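Local coordinates for protein putative transcriptional regulator, sugar-binding family (Arthrobacter aurescens, PDB 3NZE) that probably regulates transcription as a SorC-family DNA-binding protein, this fragment being its putative sugar-binding domain, at residues V195-D200 / Q240-A245; V223-C228 / A248-L253; C228-A233 / E255-R260. One frame throughout, in Å; residues are numbered along the deposited sequence.

Contact 1: residues V195-D200 / Q240-A245; sequences VFFRSD and QGALAA
The ring of Phe197 lies flat against the last turns of helix 236-244, at Gly241 and Ala242, where the contact is tightest. Phe197 CE1 comes within 3.4 Å of Ala242 N and 3.5 Å of Gly241 C, so the CE1 side of one ring face rests on the Gly241-Ala242 peptide. Ala242 CA sits 3.8 Å above the ring plane, offset toward the rim, and on the same helix Ala242 CB meets CZ of Phe197 at 3.8 Å. CG of Phe197 stands between its own backbone N and carbonyl carbon (chi1 47°), a torsion that swings the ring to the helix. Gly241 has no side chain, and this lets the ring and the carbonyl of Arg198 come close to the helix backbone. Strand 195-198, which pairs antiparallel with strand 188-192 in the mixed sheet, crosses the 240-244 part of helix 236-244 at 89°, the two short axes 7.9 Å apart; this helix is the connection of a beta-alpha-beta unit. Val189 and Val192 of the neighbouring strand also touch Phe197. Past the strand the packing thins out. Here Ser199 and Asp200 are exposed and offer mainly backbone: Ala244 CB lies 3.5 Å from Ser199 O and 3.6 Å from Asp200 C. The side chains of both residues start away from the helix, and Asp200 OD1 is hydrogen-bonded to Ser202 OG.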
loop_
_atom_site.group_PDB
_atom_site.type_symbol
_atom_site.label_atom_id
_atom_site.label_comp_id
_atom_site.label_asym_id
_atom_site.label_seq_id
_atom_site.Cartn_x
_atom_site.Cartn_y
_atom_site.Cartn_z
ATOM N N VAL A 195 -3.903 7.823 1.771
ATOM C CA VAL A 195 -3.887 8.632 2.989
ATOM C C VAL A 195 -2.450 9.071 3.261
ATOM O O VAL A 195 -1.562 8.240 3.452
ATOM C CB VAL A 195 -4.436 7.881 4.221
ATOM C CG1 VAL A 195 -4.504 8.812 5.444
ATOM C CG2 VAL A 195 -5.814 7.297 3.936
ATOM N N PHE A 196 -2.231 10.376 3.259
ATOM C CA PHE A 196 -0.888 10.945 3.278
ATOM C C PHE A 196 -0.314 11.125 4.673
ATOM O O PHE A 196 -1.056 11.228 5.661
ATOM C CB PHE A 196 -0.912 12.287 2.551
ATOM C CG PHE A 196 -1.310 12.171 1.103
ATOM C CD1 PHE A 196 -0.342 12.055 0.124
ATOM C CD2 PHE A 196 -2.648 12.153 0.733
ATOM C CE1 PHE A 196 -0.697 11.924 -1.217
ATOM C CE2 PHE A 196 -3.015 12.031 -0.606
ATOM C CZ PHE A 196 -2.033 11.916 -1.579
ATOM N N PHE A 197 1.015 11.154 4.747
ATOM C CA PHE A 197 1.711 11.378 6.020
ATOM C C PHE A 197 2.977 12.210 5.825
ATOM O O PHE A 197 3.474 12.343 4.701
ATOM C CB PHE A 197 2.070 10.041 6.652
ATOM C CG PHE A 197 2.701 9.077 5.693
ATOM C CD1 PHE A 197 4.001 9.267 5.252
ATOM C CD2 PHE A 197 1.980 7.995 5.203
ATOM C CE1 PHE A 197 4.594 8.381 4.361
ATOM C CE2 PHE A 197 2.556 7.104 4.301
ATOM C CZ PHE A 197 3.873 7.301 3.880
ATOM N N ARG A 198 3.492 12.762 6.927
ATOM C CA ARG A 198 4.714 13.572 6.922
ATOM C C ARG A 198 5.934 12.699 7.223
ATOM O O ARG A 198 5.800 11.501 7.466
ATOM C CB ARG A 198 4.614 14.710 7.953
ATOM C CG ARG A 198 3.402 15.627 7.744
ATOM C CD ARG A 198 3.406 16.785 8.756
ATOM N NE ARG A 198 2.223 17.635 8.637
ATOM C CZ ARG A 198 1.043 17.366 9.190
ATOM N NH1 ARG A 198 0.872 16.261 9.912
ATOM N NH2 ARG A 198 0.027 18.205 9.024
ATOM N N SER A 199 7.123 13.292 7.218
ATOM C CA SER A 199 8.341 12.518 7.458
ATOM C C SER A 199 8.337 11.853 8.832
ATOM O O SER A 199 8.906 10.774 9.004
ATOM C CB SER A 199 9.597 13.383 7.293
ATOM O OG SER A 199 9.628 14.441 8.237
ATOM N N ASP A 200 7.690 12.493 9.800
ATOM C CA ASP A 200 7.622 11.954 11.156
ATOM C C ASP A 200 6.458 10.983 11.327
ATOM O O ASP A 200 6.181 10.528 12.440
ATOM C CB ASP A 200 7.529 13.086 12.193
ATOM C CG ASP A 200 6.204 13.840 12.128
ATOM O OD1 ASP A 200 5.407 13.587 11.194
ATOM O OD2 ASP A 200 5.957 14.684 13.022
ATOM N N GLN A 240 10.176 5.855 4.513
ATOM C CA GLN A 240 10.631 6.351 5.811
ATOM C C GLN A 240 9.470 6.875 6.644
ATOM O O GLN A 240 9.377 6.600 7.850
ATOM C CB GLN A 240 11.682 7.449 5.641
ATOM C CG GLN A 240 13.085 6.930 5.388
ATOM C CD GLN A 240 14.096 8.053 5.227
ATOM O OE1 GLN A 240 13.998 8.871 4.310
ATOM N NE2 GLN A 240 15.073 8.099 6.123
ATOM N N GLY A 241 8.601 7.646 5.996
ATOM C CA GLY A 241 7.426 8.192 6.647
ATOM C C GLY A 241 6.458 7.107 7.085
ATOM O O GLY A 241 5.885 7.187 8.176
ATOM N N ALA A 242 6.255 6.101 6.238
ATOM C CA ALA A 242 5.319 5.030 6.583
ATOM C C ALA A 242 5.820 4.254 7.783
ATOM O O ALA A 242 5.040 3.840 8.633
ATOM C CB ALA A 242 5.111 4.091 5.417
ATOM N N LEU A 243 7.128 4.037 7.832
ATOM C CA LEU A 243 7.721 3.332 8.953
ATOM C C LEU A 243 7.656 4.189 10.205
ATOM O O LEU A 243 7.383 3.681 11.294
ATOM C CB LEU A 243 9.164 2.934 8.634
ATOM C CG LEU A 243 9.318 1.843 7.564
ATOM C CD1 LEU A 243 10.778 1.643 7.184
ATOM C CD2 LEU A 243 8.689 0.521 8.015
ATOM N N ALA A 244 7.895 5.491 10.052
ATOM C CA ALA A 244 7.768 6.407 11.184
ATOM C C ALA A 244 6.351 6.364 11.743
ATOM O O ALA A 244 6.150 6.476 12.957
ATOM C CB ALA A 244 8.138 7.834 10.792
ATOM N N ALA A 245 5.377 6.190 10.856
ATOM C CA ALA A 245 3.977 6.116 11.257
ATOM C C ALA A 245 3.607 4.744 11.828
ATOM O O ALA A 245 2.498 4.555 12.334
ATOM C CB ALA A 245 3.067 6.475 10.087
#

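Contact 2: residues V223-C228 / A248-L253; sequences VRRRIC and ATDLIL
CG of Asp250 and CG of Arg225 each stand beside their own backbone N, anti to the carbonyl carbon (chi1 -59° and -61°), and two further bends in the arginine chain, at chi2 and chi3, carry its guanidinium to the carboxylate. The salt bridge joins the two parallel strands of a beta-alpha-beta unit near their N-terminal ends. It is side-on: Arg225 NE donates to Asp250 OD2 at 2.9 Å, nearly straight at 173°, and Arg225 NH2 donates to Asp250 OD1, both oxygens being met on the syn side. On its anti side OD2 is also bonded by Thr249 OG1, which in turn accepts from Arg226 N at 2.8 Å, so that hydroxyl ties the turn before strand 250-254 to the neighbouring strand 225-230. Parallel pairing follows: Arg226 O takes both Thr249 N and Asp250 N, Cys228 N bonds Asp250 O, and Ile252 N bonds Cys228 O. On the sheet face of Asp250, Ile227 CG2 packs on Ile252 CD1 at 3.5 Å; on the other, Cys228 SG meets Leu251 CD1. Arg226, bonded to Val223 O, Gly246 O and Leu247 O, holds its guanidinium broadside to a methyl: Thr249 CG2 sits 3.5 Å above the centre of that plane.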
loop_
_atom_site.group_PDB
_atom_site.type_symbol
_atom_site.label_atom_id
_atom_site.label_comp_id
_atom_site.label_asym_id
_atom_site.label_seq_id
_atom_site.Cartn_x
_atom_site.Cartn_y
_atom_site.Cartn_z
ATOM N N VAL A 223 -4.668 -3.270 12.775
ATOM C CA VAL A 223 -4.783 -4.491 11.999
ATOM C C VAL A 223 -3.626 -5.410 12.398
ATOM O O VAL A 223 -2.509 -4.949 12.651
ATOM C CB VAL A 223 -4.765 -4.196 10.495
ATOM C CG1 VAL A 223 -4.768 -5.497 9.682
ATOM C CG2 VAL A 223 -5.957 -3.340 10.121
ATOM N N ARG A 224 -3.895 -6.707 12.469
ATOM C CA ARG A 224 -2.907 -7.639 13.014
ATOM C C ARG A 224 -1.585 -7.718 12.242
ATOM O O ARG A 224 -0.509 -7.580 12.825
ATOM C CB ARG A 224 -3.497 -9.031 13.176
ATOM C CG ARG A 224 -2.703 -9.843 14.173
ATOM C CD ARG A 224 -3.181 -11.265 14.247
ATOM N NE ARG A 224 -2.646 -12.048 13.150
ATOM C CZ ARG A 224 -3.371 -12.449 12.118
ATOM N NH1 ARG A 224 -2.817 -13.166 11.152
ATOM N NH2 ARG A 224 -4.655 -12.136 12.069
ATOM N N ARG A 225 -1.668 -7.965 10.943
ATOM C CA ARG A 225 -0.494 -7.966 10.086
ATOM C C ARG A 225 -0.687 -6.947 8.964
ATOM O O ARG A 225 -1.734 -6.913 8.312
ATOM C CB ARG A 225 -0.242 -9.361 9.490
ATOM C CG ARG A 225 0.021 -10.481 10.519
ATOM C CD ARG A 225 1.337 -10.291 11.281
ATOM N NE ARG A 225 2.531 -10.676 10.523
ATOM C CZ ARG A 225 3.071 -11.899 10.513
ATOM N NH1 ARG A 225 2.520 -12.886 11.213
ATOM N NH2 ARG A 225 4.168 -12.138 9.803
ATOM N N ARG A 226 0.337 -6.128 8.742
ATOM C CA ARG A 226 0.317 -5.123 7.688
ATOM C C ARG A 226 1.533 -5.344 6.799
ATOM O O ARG A 226 2.673 -5.141 7.224
ATOM C CB ARG A 226 0.340 -3.707 8.272
ATOM C CG ARG A 226 -0.974 -3.286 8.916
ATOM C CD ARG A 226 -0.925 -3.400 10.412
ATOM N NE ARG A 226 0.113 -2.545 10.989
ATOM C CZ ARG A 226 0.430 -2.537 12.275
ATOM N NH1 ARG A 226 1.400 -1.743 12.717
ATOM N NH2 ARG A 226 -0.217 -3.327 13.119
ATOM N N ILE A 227 1.285 -5.773 5.570
ATOM C CA ILE A 227 2.367 -6.173 4.672
ATOM C C ILE A 227 2.602 -5.035 3.705
ATOM O O ILE A 227 1.724 -4.685 2.915
ATOM C CB ILE A 227 2.040 -7.457 3.875
ATOM C CG1 ILE A 227 1.852 -8.657 4.808
ATOM C CG2 ILE A 227 3.165 -7.805 2.923
ATOM C CD1 ILE A 227 0.520 -8.727 5.478
ATOM N N CYS A 228 3.794 -4.461 3.793
ATOM C CA CYS A 228 4.164 -3.278 3.035
ATOM C C CYS A 228 5.181 -3.669 1.973
ATOM O O CYS A 228 6.218 -4.269 2.283
ATOM C CB CYS A 228 4.763 -2.248 3.998
ATOM S SG CYS A 228 5.304 -0.731 3.202
ATOM N N ALA A 248 3.576 -0.568 9.038
ATOM C CA ALA A 248 3.877 -1.935 8.593
ATOM C C ALA A 248 4.241 -2.856 9.756
ATOM O O ALA A 248 4.769 -2.398 10.759
ATOM C CB ALA A 248 5.016 -1.907 7.606
ATOM N N THR A 249 3.944 -4.146 9.620
ATOM C CA THR A 249 4.534 -5.156 10.499
ATOM C C THR A 249 5.548 -6.003 9.716
ATOM O O THR A 249 6.497 -6.543 10.287
ATOM C CB THR A 249 3.468 -6.092 11.121
ATOM O OG1 THR A 249 2.693 -6.697 10.072
ATOM C CG2 THR A 249 2.542 -5.321 12.040
ATOM N N ASP A 250 5.329 -6.127 8.407
ATOM C CA ASP A 250 6.161 -6.933 7.528
ATOM C C ASP A 250 6.499 -6.109 6.292
ATOM O O ASP A 250 5.625 -5.497 5.689
ATOM C CB ASP A 250 5.424 -8.205 7.105
ATOM C CG ASP A 250 5.024 -9.067 8.292
ATOM O OD1 ASP A 250 5.791 -9.983 8.663
ATOM O OD2 ASP A 250 3.949 -8.819 8.864
ATOM N N LEU A 251 7.769 -6.073 5.936
ATOM C CA LEU A 251 8.208 -5.230 4.830
ATOM C C LEU A 251 8.958 -6.062 3.806
ATOM O O LEU A 251 9.821 -6.863 4.169
ATOM C CB LEU A 251 9.119 -4.131 5.384
ATOM C CG LEU A 251 9.858 -3.223 4.404
ATOM C CD1 LEU A 251 8.853 -2.335 3.661
ATOM C CD2 LEU A 251 10.878 -2.370 5.144
ATOM N N ILE A 252 8.622 -5.888 2.528
ATOM C CA ILE A 252 9.374 -6.509 1.441
ATOM C C ILE A 252 9.868 -5.401 0.517
ATOM O O ILE A 252 9.075 -4.574 0.066
ATOM C CB ILE A 252 8.512 -7.503 0.637
ATOM C CG1 ILE A 252 7.944 -8.589 1.554
ATOM C CG2 ILE A 252 9.339 -8.156 -0.491
ATOM C CD1 ILE A 252 6.562 -8.298 2.041
ATOM N N LEU A 253 11.176 -5.356 0.263
ATOM C CA LEU A 253 11.732 -4.289 -0.567
ATOM C C LEU A 253 13.000 -4.740 -1.267
ATOM O O LEU A 253 13.622 -5.723 -0.868
ATOM C CB LEU A 253 12.002 -3.025 0.257
ATOM C CG LEU A 253 13.280 -2.938 1.103
ATOM C CD1 LEU A 253 13.428 -1.543 1.700
ATOM C CD2 LEU A 253 13.323 -3.987 2.219
#

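Contact 3: residues C228-A233 / E255-R260; sequences CVVSGA and EASARR
Arg260 reaches from helix 255-261 to the carbonyl of Ala233. Its CB points toward the loop, and CD of Arg260 closes in on Ala233 O at 3.1 Å while also lying 4.3 Å from Ala233 CB. Beyond CD, Arg260 NE and CZ both stand 3.7 Å from Ala233 O, and at the tip NH1 of Arg260 comes to 3.2 Å from it. Its first two torsions are unusual (chi1 -122°, chi2 -149°), and with them the chain curves past the loop end. Inward along the helix, Ala233 CB packs over the backbone between Ala256 and Ser257, with Ala256 CB 4.1 Å away. Ser257 OG, beside its own backbone N, nestles against the peptide of Gly232 and Ala233, 3.1 Å from Gly232 C. Gly232 and Ala233 follow strand 225-230 and meet the helix that directly follows strand 250-254, so the contact lies at the C-terminal ends of two neighbouring parallel strands in a Rossmann-like sheet. Asp254 OD1 is bonded by both Ser257 OG and Gly232 N, which implies that a single carboxylate at the helix start holds the loop and the first turn in place, while the positive charge of Arg260 probably favours the nearby carbonyl oxygen of Ala233.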
loop_
_atom_site.group_PDB
_atom_site.type_symbol
_atom_site.label_atom_id
_atom_site.label_comp_id
_atom_site.label_asym_id
_atom_site.label_seq_id
_atom_site.Cartn_x
_atom_site.Cartn_y
_atom_site.Cartn_z
ATOM N N CYS A 228 3.794 -4.461 3.793
ATOM C CA CYS A 228 4.164 -3.278 3.035
ATOM C C CYS A 228 5.181 -3.669 1.973
ATOM O O CYS A 228 6.218 -4.269 2.283
ATOM C CB CYS A 228 4.763 -2.248 3.998
ATOM S SG CYS A 228 5.304 -0.731 3.202
ATOM N N VAL A 229 4.897 -3.331 0.717
ATOM C CA VAL A 229 5.748 -3.775 -0.385
ATOM C C VAL A 229 6.264 -2.562 -1.124
ATOM O O VAL A 229 5.480 -1.748 -1.588
ATOM C CB VAL A 229 4.987 -4.655 -1.389
ATOM C CG1 VAL A 229 5.945 -5.139 -2.471
ATOM C CG2 VAL A 229 4.305 -5.833 -0.675
ATOM N N VAL A 230 7.583 -2.446 -1.225
ATOM C CA VAL A 230 8.202 -1.276 -1.832
ATOM C C VAL A 230 9.276 -1.639 -2.852
ATOM O O VAL A 230 10.095 -2.510 -2.606
ATOM C CB VAL A 230 8.845 -0.416 -0.732
ATOM C CG1 VAL A 230 9.807 0.592 -1.331
ATOM C CG2 VAL A 230 7.758 0.274 0.074
ATOM N N SER A 231 9.281 -0.950 -3.992
ATOM C CA SER A 231 10.354 -1.126 -4.973
ATOM C C SER A 231 10.768 0.207 -5.599
ATOM O O SER A 231 9.919 1.015 -5.979
ATOM C CB SER A 231 9.935 -2.113 -6.065
ATOM O OG SER A 231 11.018 -2.366 -6.941
ATOM N N GLY A 232 12.071 0.445 -5.682
ATOM C CA GLY A 232 12.574 1.696 -6.226
ATOM C C GLY A 232 13.178 2.561 -5.135
ATOM O O GLY A 232 12.452 3.168 -4.346
ATOM N N ALA A 233 14.507 2.612 -5.091
ATOM C CA ALA A 233 15.225 3.358 -4.058
ATOM C C ALA A 233 14.925 4.854 -4.056
ATOM O O ALA A 233 15.043 5.512 -3.027
ATOM C CB ALA A 233 16.727 3.128 -4.182
ATOM N N GLU A 255 16.914 -4.663 -2.753
ATOM C CA GLU A 255 18.233 -4.441 -2.172
ATOM C C GLU A 255 18.654 -2.973 -2.191
ATOM O O GLU A 255 19.130 -2.453 -1.187
ATOM C CB GLU A 255 19.253 -5.302 -2.922
ATOM C CG GLU A 255 20.683 -5.183 -2.445
ATOM C CD GLU A 255 21.627 -6.034 -3.280
ATOM O OE1 GLU A 255 21.137 -6.912 -4.026
ATOM O OE2 GLU A 255 22.853 -5.820 -3.196
ATOM N N ALA A 256 18.484 -2.296 -3.325
ATOM C CA ALA A 256 18.904 -0.899 -3.405
ATOM C C ALA A 256 18.134 -0.009 -2.430
ATOM O O ALA A 256 18.726 0.845 -1.761
ATOM C CB ALA A 256 18.782 -0.372 -4.825
ATOM N N SER A 257 16.820 -0.205 -2.358
ATOM C CA SER A 257 15.997 0.534 -1.408
ATOM C C SER A 257 16.430 0.240 0.025
ATOM O O SER A 257 16.436 1.131 0.860
ATOM C CB SER A 257 14.509 0.193 -1.575
ATOM O OG SER A 257 14.017 0.602 -2.838
ATOM N N ALA A 258 16.796 -1.008 0.312
ATOM C CA ALA A 258 17.179 -1.369 1.679
ATOM C C ALA A 258 18.477 -0.680 2.060
ATOM O O ALA A 258 18.640 -0.227 3.194
ATOM C CB ALA A 258 17.302 -2.876 1.830
ATOM N N ARG A 259 19.395 -0.590 1.106
ATOM C CA ARG A 259 20.667 0.084 1.356
ATOM C C ARG A 259 20.460 1.565 1.639
ATOM O O ARG A 259 21.139 2.148 2.487
ATOM C CB ARG A 259 21.627 -0.129 0.183
ATOM C CG ARG A 259 22.186 -1.552 0.112
ATOM C CD ARG A 259 23.268 -1.686 -0.971
ATOM N NE ARG A 259 23.482 -3.075 -1.377
ATOM C CZ ARG A 259 24.125 -3.978 -0.638
ATOM N NH1 ARG A 259 24.608 -3.648 0.553
ATOM N NH2 ARG A 259 24.277 -5.221 -1.085
ATOM N N ARG A 260 19.512 2.170 0.932
ATOM C CA ARG A 260 19.171 3.566 1.153
ATOM C C ARG A 260 18.557 3.703 2.538
ATOM O O ARG A 260 18.812 4.664 3.260
ATOM C CB ARG A 260 18.177 4.046 0.095
ATOM C CG ARG A 260 18.666 5.230 -0.720
ATOM C CD ARG A 260 17.502 6.100 -1.153
ATOM N NE ARG A 260 17.942 7.355 -1.756
ATOM C CZ ARG A 260 17.132 8.375 -2.027
ATOM N NH1 ARG A 260 15.839 8.292 -1.740
ATOM N NH2 ARG A 260 17.617 9.480 -2.579
#

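Along the chain the segments alternate: 195-200, 223-228, 228-233, 240-245, 248-253, 255-260. All three contacts reach one mixed sheet, and their centres are 14 to 16 Å apart. Contacts 2 and 3 share Cys228 and strand 225-230; they also touch, through a probable hydrogen bond from Val230 N to Ile252 O (2.9 Å). Contact 2 joins the two strands of the beta-alpha-beta unit, and contact 3 lies at their C-terminal ends, where helix 255-261 begins. The connecting helix 236-244 carries one side of contact 1. Contacts 2 and 3 hold the C-terminal beta-alpha-beta unit and the helix after it together, and contact 1 joins that unit to strand 195-198 of the antiparallel pair.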